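Local coordinates for protein putative branched-chain amino acid ABC transporter (Chromobacterium violaceum, PDB 4PYR) that binds glutathione and, as a member of the LppC lipoprotein family with a periplasmic-binding-protein fold, may regulate the activity of an enzyme, at residues A[25-36]-A[251-262]; A[222-233]-A[274-282]. All blocks are in the same frame, centred on the assembly; numbering follows the deposited sequence. Where two conformers were deposited one is given.

Helix 245-265 takes part in both contacts: it is one partner of interaction 1 and reaches interaction 2 through Asp256. That aspartate bonds to Val278 N and Thr279 OG1, so the hairpin turn in 274-282 is held by the same helix that crosses 25-36. Interaction 1 is partly buried: two helices meet glycine to glycine, and a tyrosine lies in the seam, bonded to a serine just past the end of one helix. Interaction 2 is more fully buried and nearer the centre of the chain. There, backbone carbonyls do most of the polar work, joined by a histidine and a water, with apolar side chains, among them a tryptophan and a selenomethionine, packed round the turn.

Interaction 1. Residues A[25-36]-A[251-262]; sequences GVEAAAQVDQSA and YALGIDAYRLAV
Gly25 lies against Gly254 where segments 25-33 and 251-262 of helices 16-33 and 245-265 cross at -50°, their axes 6.9 Å apart. Gly25 C is 3.6 Å from Gly254 C, an approach in which backbone meets backbone with no side chain between. Gly25 CA also sits over one face of the Tyr251 ring in a CH-pi contact and directs a C-H at the carbonyl of the same tyrosine, Gly25 CA to Tyr251 O being 3.4 Å. Val26 sends its CG2 branch across the crossing to the carbonyl oxygen of Gly254. Ala28 rests its methyl near the hydroxyl end of Tyr251, which is bonded to the backbone carbonyl of Pro237. In the type I periplasmic-binding-protein fold, such helices flank the parallel sheet of a lobe; here both lie on the same sheet, Val26 touching Ile64 and Tyr258 touching Ile4. Next along, Ala29 and Ala30 form much of the hole for the knob Tyr258. The tyrosine's CG is anti to its backbone N (chi1 174°), which carries the ring across the backbone of Ala29 and Ala30, one face against it, while Ala30 CB approaches Tyr258 CE1 to 3.5 Å. Asp33 adds its CB beside Tyr258 CE2, its carboxylate bonding to Tyr236. Past the helix end, where Gln34 takes a positive phi, Ser35 OG comes in near the ring plane to hydrogen-bond Tyr258 OH at 2.7 Å. Val262 CG2 covers the opposite ring face, offset toward the rim, and also touches Ala36 CB 4.1 Å away.

Interaction 2. Residues A[222-233]-A[274-282]; sequences MPWFLMPAHPAV and RLDGVTGDL
Trp224 and Val278 share the one direct hydrogen bond between the two segments. Trp224 N, in the first turn of helix 223-226, gives its hydrogen to Val278 O at 3.0 Å, and the donor lies in the carbonyl plane with a C=O...N angle of 151°. The acceptor belongs to the turn of a beta hairpin whose strands, 274-277 and 280-284, extend the mixed sheet beyond strand 290-298. Asp256 also holds this turn, bonding to Val278 N and Thr279 OG1.

A second polar link runs through water. One water molecule meets His230 NE2 at 2.9 Å and donates to Gly277 O, 2.7 Å away, and to Asp281 OD1. On the other side of the imidazole, His230 ND1 accepts from Ala232 N at 3.1 Å in the ring plane, with a weak bond from Val233 N as well. The histidine thus caps the short helix 231-235 while reaching the hairpin; the imidazole swings out opposite the backbone N (chi1 -177°), which brings CE1 edge-on to Asp276 O. The carboxylate of Asp276 crosses near that ring but is engaged by Arg259.

Van der Waals contacts make up much of the remainder. Val278 lies alongside Trp224, its CB 3.8 Å from Trp224 CE3, and its CG1 branch turns to Ala232 and Val233. Pro223 packs its ring CD against the carbonyl oxygen Val278 O at 3.3 Å. Met222, present as selenomethionine, runs extended next to Thr279, with CE 3.7 Å from Thr279 CG2, and touches glutathione-site residue Leu104.

Because Val278 O, Gly277 O and the histidine's two ring nitrogens all have polar partners in this buried setting, directional bonds restrict the rotation of the imidazole and help to place the turn, alongside close packing.

Interaction 1. Residues A[25-36]-A[251-262]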
# COMPACT_ATOMS: atom_id res chain seq x y z
N GLY A 25 8.42 11.55 -5.77
CA GLY A 25 7.03 11.85 -5.48
C GLY A 25 6.90 12.95 -4.44
O GLY A 25 6.04 13.83 -4.58
N VAL A 26 7.70 12.86 -3.38
CA VAL A 26 7.73 13.91 -2.36
C VAL A 26 8.03 15.24 -2.99
O VAL A 26 7.32 16.25 -2.71
CB VAL A 26 8.78 13.63 -1.25
CG1 VAL A 26 8.86 14.80 -0.26
CG2 VAL A 26 8.48 12.34 -0.52
N GLU A 27 9.05 15.28 -3.85
CA GLU A 27 9.46 16.52 -4.58
C GLU A 27 8.31 17.01 -5.45
O GLU A 27 7.97 18.20 -5.43
CB GLU A 27 10.65 16.26 -5.53
CG GLU A 27 12.01 16.02 -4.88
CD GLU A 27 12.67 17.25 -4.25
OE1 GLU A 27 12.35 18.42 -4.61
OE2 GLU A 27 13.52 17.03 -3.36
N ALA A 28 7.72 16.12 -6.24
CA ALA A 28 6.60 16.51 -7.13
C ALA A 28 5.46 17.21 -6.33
O ALA A 28 4.90 18.23 -6.75
CB ALA A 28 6.05 15.30 -7.86
N ALA A 29 5.12 16.65 -5.18
CA ALA A 29 4.04 17.18 -4.38
C ALA A 29 4.48 18.55 -3.77
O ALA A 29 3.68 19.48 -3.71
CB ALA A 29 3.67 16.20 -3.28
N ALA A 30 5.74 18.64 -3.33
CA ALA A 30 6.24 19.90 -2.80
C ALA A 30 6.20 21.02 -3.84
O ALA A 30 5.85 22.17 -3.53
CB ALA A 30 7.67 19.74 -2.29
N GLN A 31 6.55 20.71 -5.08
CA GLN A 31 6.52 21.72 -6.11
C GLN A 31 5.10 22.23 -6.43
O GLN A 31 4.93 23.39 -6.71
CB GLN A 31 7.20 21.16 -7.36
CG GLN A 31 8.69 21.07 -7.14
CD GLN A 31 9.41 20.29 -8.23
OE1 GLN A 31 8.87 20.07 -9.32
NE2 GLN A 31 10.65 19.88 -7.94
N VAL A 32 4.12 21.37 -6.32
CA VAL A 32 2.74 21.74 -6.57
C VAL A 32 2.16 22.47 -5.38
O VAL A 32 1.65 23.57 -5.51
CB VAL A 32 1.88 20.52 -6.89
CG1 VAL A 32 0.42 20.91 -6.94
CG2 VAL A 32 2.27 19.93 -8.22
N ASP A 33 2.26 21.85 -4.22
CA ASP A 33 1.54 22.36 -3.07
C ASP A 33 2.23 23.53 -2.42
O ASP A 33 1.54 24.40 -1.87
CB ASP A 33 1.42 21.22 -2.04
CG ASP A 33 0.38 20.19 -2.41
OD1 ASP A 33 -0.29 20.27 -3.46
OD2 ASP A 33 0.20 19.31 -1.58
N GLN A 34 3.56 23.57 -2.43
CA GLN A 34 4.34 24.73 -1.91
C GLN A 34 3.98 25.18 -0.53
O GLN A 34 3.97 26.38 -0.21
CB GLN A 34 4.21 25.87 -2.80
CG GLN A 34 4.92 25.56 -4.08
CD GLN A 34 4.48 26.55 -5.02
OE1 GLN A 34 5.00 27.67 -5.01
NE2 GLN A 34 3.37 26.27 -5.71
N SER A 35 3.71 24.16 0.27
CA SER A 35 3.29 24.31 1.63
C SER A 35 4.42 23.96 2.63
O SER A 35 4.23 24.05 3.84
CB SER A 35 2.03 23.44 1.82
OG SER A 35 2.24 22.15 1.25
N ALA A 36 5.62 23.63 2.12
CA ALA A 36 6.74 23.22 2.96
C ALA A 36 8.08 23.32 2.23
O ALA A 36 8.14 23.28 0.98
CB ALA A 36 6.57 21.78 3.46
N TYR A 251 6.04 6.25 -6.20
CA TYR A 251 5.94 7.67 -6.51
C TYR A 251 4.71 8.28 -5.84
O TYR A 251 4.79 9.35 -5.18
CB TYR A 251 5.87 7.82 -8.04
CG TYR A 251 5.69 9.23 -8.56
CD1 TYR A 251 6.79 10.09 -8.73
CD2 TYR A 251 4.43 9.72 -8.92
CE1 TYR A 251 6.64 11.38 -9.26
CE2 TYR A 251 4.25 11.01 -9.42
CZ TYR A 251 5.34 11.84 -9.61
OH TYR A 251 5.19 13.11 -10.13
N ALA A 252 3.58 7.58 -5.95
CA ALA A 252 2.34 8.03 -5.37
C ALA A 252 2.48 8.01 -3.85
O ALA A 252 1.94 8.88 -3.18
CB ALA A 252 1.16 7.17 -5.82
N LEU A 253 3.20 7.03 -3.32
CA LEU A 253 3.44 6.97 -1.88
C LEU A 253 4.16 8.23 -1.44
O LEU A 253 3.86 8.79 -0.37
CB LEU A 253 4.25 5.69 -1.55
CG LEU A 253 4.57 5.49 -0.07
CD1 LEU A 253 3.31 5.22 0.70
CD2 LEU A 253 5.57 4.35 0.07
N GLY A 254 5.14 8.66 -2.23
CA GLY A 254 5.86 9.91 -1.97
C GLY A 254 4.97 11.14 -1.93
O GLY A 254 5.10 12.02 -1.03
N ILE A 255 4.04 11.22 -2.88
CA ILE A 255 3.11 12.33 -2.91
C ILE A 255 2.34 12.33 -1.60
O ILE A 255 2.25 13.39 -0.95
CB ILE A 255 2.13 12.23 -4.08
CG1 ILE A 255 2.91 12.50 -5.38
CG2 ILE A 255 0.93 13.15 -3.91
CD1 ILE A 255 2.13 12.21 -6.62
N ASP A 256 1.71 11.24 -1.24
CA ASP A 256 0.91 11.25 0.02
C ASP A 256 1.75 11.42 1.28
O ASP A 256 1.24 11.98 2.26
CB ASP A 256 0.06 10.00 0.12
CG ASP A 256 -1.21 10.07 -0.71
OD1 ASP A 256 -1.54 11.12 -1.31
OD2 ASP A 256 -1.91 9.06 -0.74
N ALA A 257 3.01 11.00 1.26
CA ALA A 257 3.90 11.17 2.45
C ALA A 257 4.12 12.69 2.66
O ALA A 257 4.07 13.18 3.79
CB ALA A 257 5.24 10.44 2.25
N TYR A 258 4.40 13.42 1.56
CA TYR A 258 4.51 14.83 1.61
C TYR A 258 3.22 15.43 2.20
O TYR A 258 3.28 16.24 3.14
CB TYR A 258 4.72 15.42 0.23
CG TYR A 258 4.69 16.93 0.30
CD1 TYR A 258 5.83 17.63 0.53
CD2 TYR A 258 3.51 17.66 0.11
CE1 TYR A 258 5.82 19.04 0.57
CE2 TYR A 258 3.48 19.04 0.18
CZ TYR A 258 4.64 19.72 0.42
OH TYR A 258 4.64 21.09 0.52
N ARG A 259 2.05 15.01 1.68
CA ARG A 259 0.80 15.62 2.09
C ARG A 259 0.49 15.36 3.54
O ARG A 259 0.04 16.28 4.23
CB ARG A 259 -0.35 15.16 1.22
CG ARG A 259 -0.13 15.54 -0.27
CD ARG A 259 -1.15 14.91 -1.24
NE ARG A 259 -2.51 15.33 -0.97
CZ ARG A 259 -3.61 14.64 -1.18
NH1 ARG A 259 -3.56 13.39 -1.66
NH2 ARG A 259 -4.78 15.17 -0.92
N LEU A 260 0.72 14.13 3.97
CA LEU A 260 0.52 13.77 5.40
C LEU A 260 1.49 14.49 6.31
O LEU A 260 1.09 14.96 7.39
CB LEU A 260 0.65 12.29 5.63
CG LEU A 260 -0.52 11.43 5.29
CD1 LEU A 260 -0.10 9.98 5.55
CD2 LEU A 260 -1.71 11.77 6.14
N ALA A 261 2.75 14.59 5.89
CA ALA A 261 3.75 15.31 6.69
C ALA A 261 3.32 16.72 6.94
O ALA A 261 3.42 17.22 8.07
CB ALA A 261 5.09 15.29 5.99
N VAL A 262 2.81 17.40 5.91
CA VAL A 262 2.35 18.78 6.09
C VAL A 262 1.24 18.85 7.13
O VAL A 262 1.24 19.74 7.97
CB VAL A 262 1.89 19.41 4.76
CG1 VAL A 262 1.24 20.74 5.01
CG2 VAL A 262 3.09 19.57 3.83

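Interaction 2. Residues A[222-233]-A[274-282]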
# COMPACT_ATOMS: atom_id res chain seq x y z
N MSE A 222 -4.95 1.98 -6.08
CA MSE A 222 -4.87 3.39 -5.83
C MSE A 222 -5.72 4.26 -6.71
O MSE A 222 -5.80 4.04 -7.91
CB MSE A 222 -3.46 3.87 -6.08
CG MSE A 222 -2.46 3.18 -5.18
SE MSE A 222 -0.77 4.14 -5.45
CE MSE A 222 0.09 3.19 -3.93
N PRO A 223 -6.33 5.32 -6.15
CA PRO A 223 -6.92 6.40 -6.98
C PRO A 223 -5.96 6.90 -8.05
O PRO A 223 -6.40 7.24 -9.18
CB PRO A 223 -7.20 7.51 -5.95
CG PRO A 223 -7.45 6.74 -4.72
CD PRO A 223 -6.47 5.60 -4.71
N TRP A 224 -4.67 6.89 -7.74
CA TRP A 224 -3.66 7.34 -8.68
C TRP A 224 -3.80 6.65 -10.06
O TRP A 224 -3.55 7.30 -11.11
CB TRP A 224 -2.27 7.07 -8.09
CG TRP A 224 -1.15 7.62 -8.93
CD1 TRP A 224 -0.21 6.90 -9.61
CD2 TRP A 224 -0.84 9.00 -9.12
NE1 TRP A 224 0.67 7.77 -10.23
CE2 TRP A 224 0.31 9.05 -9.93
CE3 TRP A 224 -1.42 10.18 -8.70
CZ2 TRP A 224 0.86 10.25 -10.35
CZ3 TRP A 224 -0.86 11.37 -9.11
CH2 TRP A 224 0.26 11.39 -9.90
N PHE A 225 -4.17 5.37 -10.05
CA PHE A 225 -4.41 4.61 -11.29
C PHE A 225 -5.88 4.60 -11.71
O PHE A 225 -6.21 4.65 -12.91
CB PHE A 225 -3.94 3.15 -11.12
CG PHE A 225 -2.48 3.01 -10.73
CD1 PHE A 225 -1.48 3.50 -11.51
CD2 PHE A 225 -2.15 2.37 -9.56
CE1 PHE A 225 -0.16 3.35 -11.14
CE2 PHE A 225 -0.83 2.25 -9.17
CZ PHE A 225 0.17 2.72 -9.96
N LEU A 226 -6.79 4.47 -10.76
CA LEU A 226 -8.19 4.17 -11.07
C LEU A 226 -9.13 5.39 -11.19
O LEU A 226 -10.25 5.22 -11.65
CB LEU A 226 -8.75 3.21 -10.03
CG LEU A 226 -8.08 1.85 -9.98
CD1 LEU A 226 -8.68 1.00 -8.89
CD2 LEU A 226 -8.18 1.16 -11.34
N MSE A 227 -8.71 6.55 -10.70
CA MSE A 227 -9.60 7.71 -10.61
C MSE A 227 -8.89 8.92 -11.15
O MSE A 227 -8.47 9.79 -10.41
CB MSE A 227 -9.94 7.89 -9.12
CG MSE A 227 -10.80 6.76 -8.62
SE MSE A 227 -11.30 7.15 -6.73
CE MSE A 227 -12.47 8.71 -7.03
N PRO A 228 -8.75 9.00 -12.50
CA PRO A 228 -8.05 10.12 -13.10
C PRO A 228 -8.63 11.48 -12.71
O PRO A 228 -7.88 12.46 -12.60
CB PRO A 228 -8.20 9.89 -14.62
CG PRO A 228 -9.01 8.66 -14.78
CD PRO A 228 -9.11 7.96 -13.47
N ALA A 229 -9.95 11.53 -12.47
CA ALA A 229 -10.62 12.79 -12.12
C ALA A 229 -10.77 13.06 -10.60
O ALA A 229 -11.46 14.01 -10.20
CB ALA A 229 -11.97 12.86 -12.80
N HIS A 230 -10.14 12.23 -9.77
CA HIS A 230 -10.02 12.53 -8.35
C HIS A 230 -9.27 13.85 -8.23
O HIS A 230 -8.25 14.04 -8.86
CB HIS A 230 -9.24 11.36 -7.73
CG HIS A 230 -9.05 11.41 -6.25
ND1 HIS A 230 -8.25 12.33 -5.64
CD2 HIS A 230 -9.45 10.56 -5.28
CE1 HIS A 230 -8.22 12.10 -4.34
NE2 HIS A 230 -8.92 11.01 -4.10
N PRO A 231 -9.75 14.78 -7.37
CA PRO A 231 -9.16 16.12 -7.29
C PRO A 231 -7.67 16.13 -6.94
O PRO A 231 -6.90 16.92 -7.44
CB PRO A 231 -10.02 16.80 -6.19
CG PRO A 231 -10.65 15.68 -5.44
CD PRO A 231 -10.88 14.60 -6.44
N ALA A 232 -7.23 15.22 -6.06
CA ALA A 232 -5.82 15.16 -5.74
C ALA A 232 -5.00 14.48 -6.83
O ALA A 232 -3.90 14.91 -7.14
CB ALA A 232 -5.61 14.46 -4.40
N VAL A 233 -5.55 13.42 -7.40
CA VAL A 233 -4.84 12.71 -8.44
C VAL A 233 -4.50 13.71 -9.57
O VAL A 233 -3.37 13.77 -10.00
CB VAL A 233 -5.63 11.53 -8.98
CG1 VAL A 233 -4.94 10.97 -10.22
CG2 VAL A 233 -5.79 10.46 -7.93
N ARG A 274 -6.67 13.02 8.45
CA ARG A 274 -7.25 12.20 7.41
C ARG A 274 -6.83 12.83 6.08
O ARG A 274 -6.53 14.01 6.03
CB ARG A 274 -8.77 12.21 7.51
CG ARG A 274 -9.31 11.75 8.86
CD ARG A 274 -10.55 10.89 8.73
NE ARG A 274 -10.94 10.28 10.01
CZ ARG A 274 -11.96 9.43 10.17
NH1 ARG A 274 -12.72 9.08 9.14
NH2 ARG A 274 -12.21 8.93 11.38
N LEU A 275 -6.79 12.04 5.02
CA LEU A 275 -6.37 12.55 3.71
C LEU A 275 -7.08 11.82 2.57
O LEU A 275 -7.19 10.62 2.61
CB LEU A 275 -4.86 12.32 3.51
CG LEU A 275 -4.17 13.04 2.33
CD1 LEU A 275 -4.10 14.51 2.62
CD2 LEU A 275 -2.80 12.49 1.97
N ASP A 276 -7.52 12.58 1.57
CA ASP A 276 -7.93 12.02 0.27
C ASP A 276 -6.68 11.71 -0.55
O ASP A 276 -6.27 12.45 -1.46
CB ASP A 276 -8.94 12.94 -0.47
CG ASP A 276 -8.37 14.31 -0.85
OD1 ASP A 276 -7.52 14.85 -0.13
OD2 ASP A 276 -8.79 14.87 -1.90
N GLY A 277 -6.01 10.63 -0.16
CA GLY A 277 -4.71 10.32 -0.64
C GLY A 277 -4.78 9.86 -2.10
O GLY A 277 -5.78 9.25 -2.52
N VAL A 278 -3.74 10.17 -2.84
CA VAL A 278 -3.61 9.54 -4.17
C VAL A 278 -3.41 8.03 -4.04
O VAL A 278 -3.68 7.30 -4.99
CB VAL A 278 -2.54 10.17 -5.07
CG1 VAL A 278 -2.81 11.62 -5.30
CG2 VAL A 278 -1.12 9.93 -4.54
N THR A 279 -2.99 7.56 -2.84
CA THR A 279 -2.78 6.13 -2.62
C THR A 279 -4.00 5.50 -1.99
O THR A 279 -4.04 4.26 -1.81
CB THR A 279 -1.57 5.85 -1.68
OG1 THR A 279 -1.89 6.32 -0.34
CG2 THR A 279 -0.32 6.45 -2.20
N GLY A 280 -5.01 6.31 -1.66
CA GLY A 280 -6.25 5.84 -1.05
C GLY A 280 -6.69 6.84 0.00
O GLY A 280 -5.96 7.78 0.30
N ASP A 281 -7.91 6.67 0.49
CA ASP A 281 -8.39 7.52 1.58
C ASP A 281 -7.68 7.04 2.84
O ASP A 281 -7.67 5.85 3.13
CB ASP A 281 -9.91 7.44 1.74
CG ASP A 281 -10.66 8.38 0.81
OD1 ASP A 281 -10.07 9.27 0.16
OD2 ASP A 281 -11.89 8.22 0.77
N LEU A 282 -7.04 7.97 3.55
CA LEU A 282 -6.18 7.65 4.66
C LEU A 282 -6.76 8.14 5.99
O LEU A 282 -7.30 9.23 6.08
CB LEU A 282 -4.83 8.32 4.48
CG LEU A 282 -4.19 8.10 3.12
CD1 LEU A 282 -2.83 8.74 3.08
CD2 LEU A 282 -4.04 6.62 2.89
O HOH W 1 -8.40 9.25 -1.86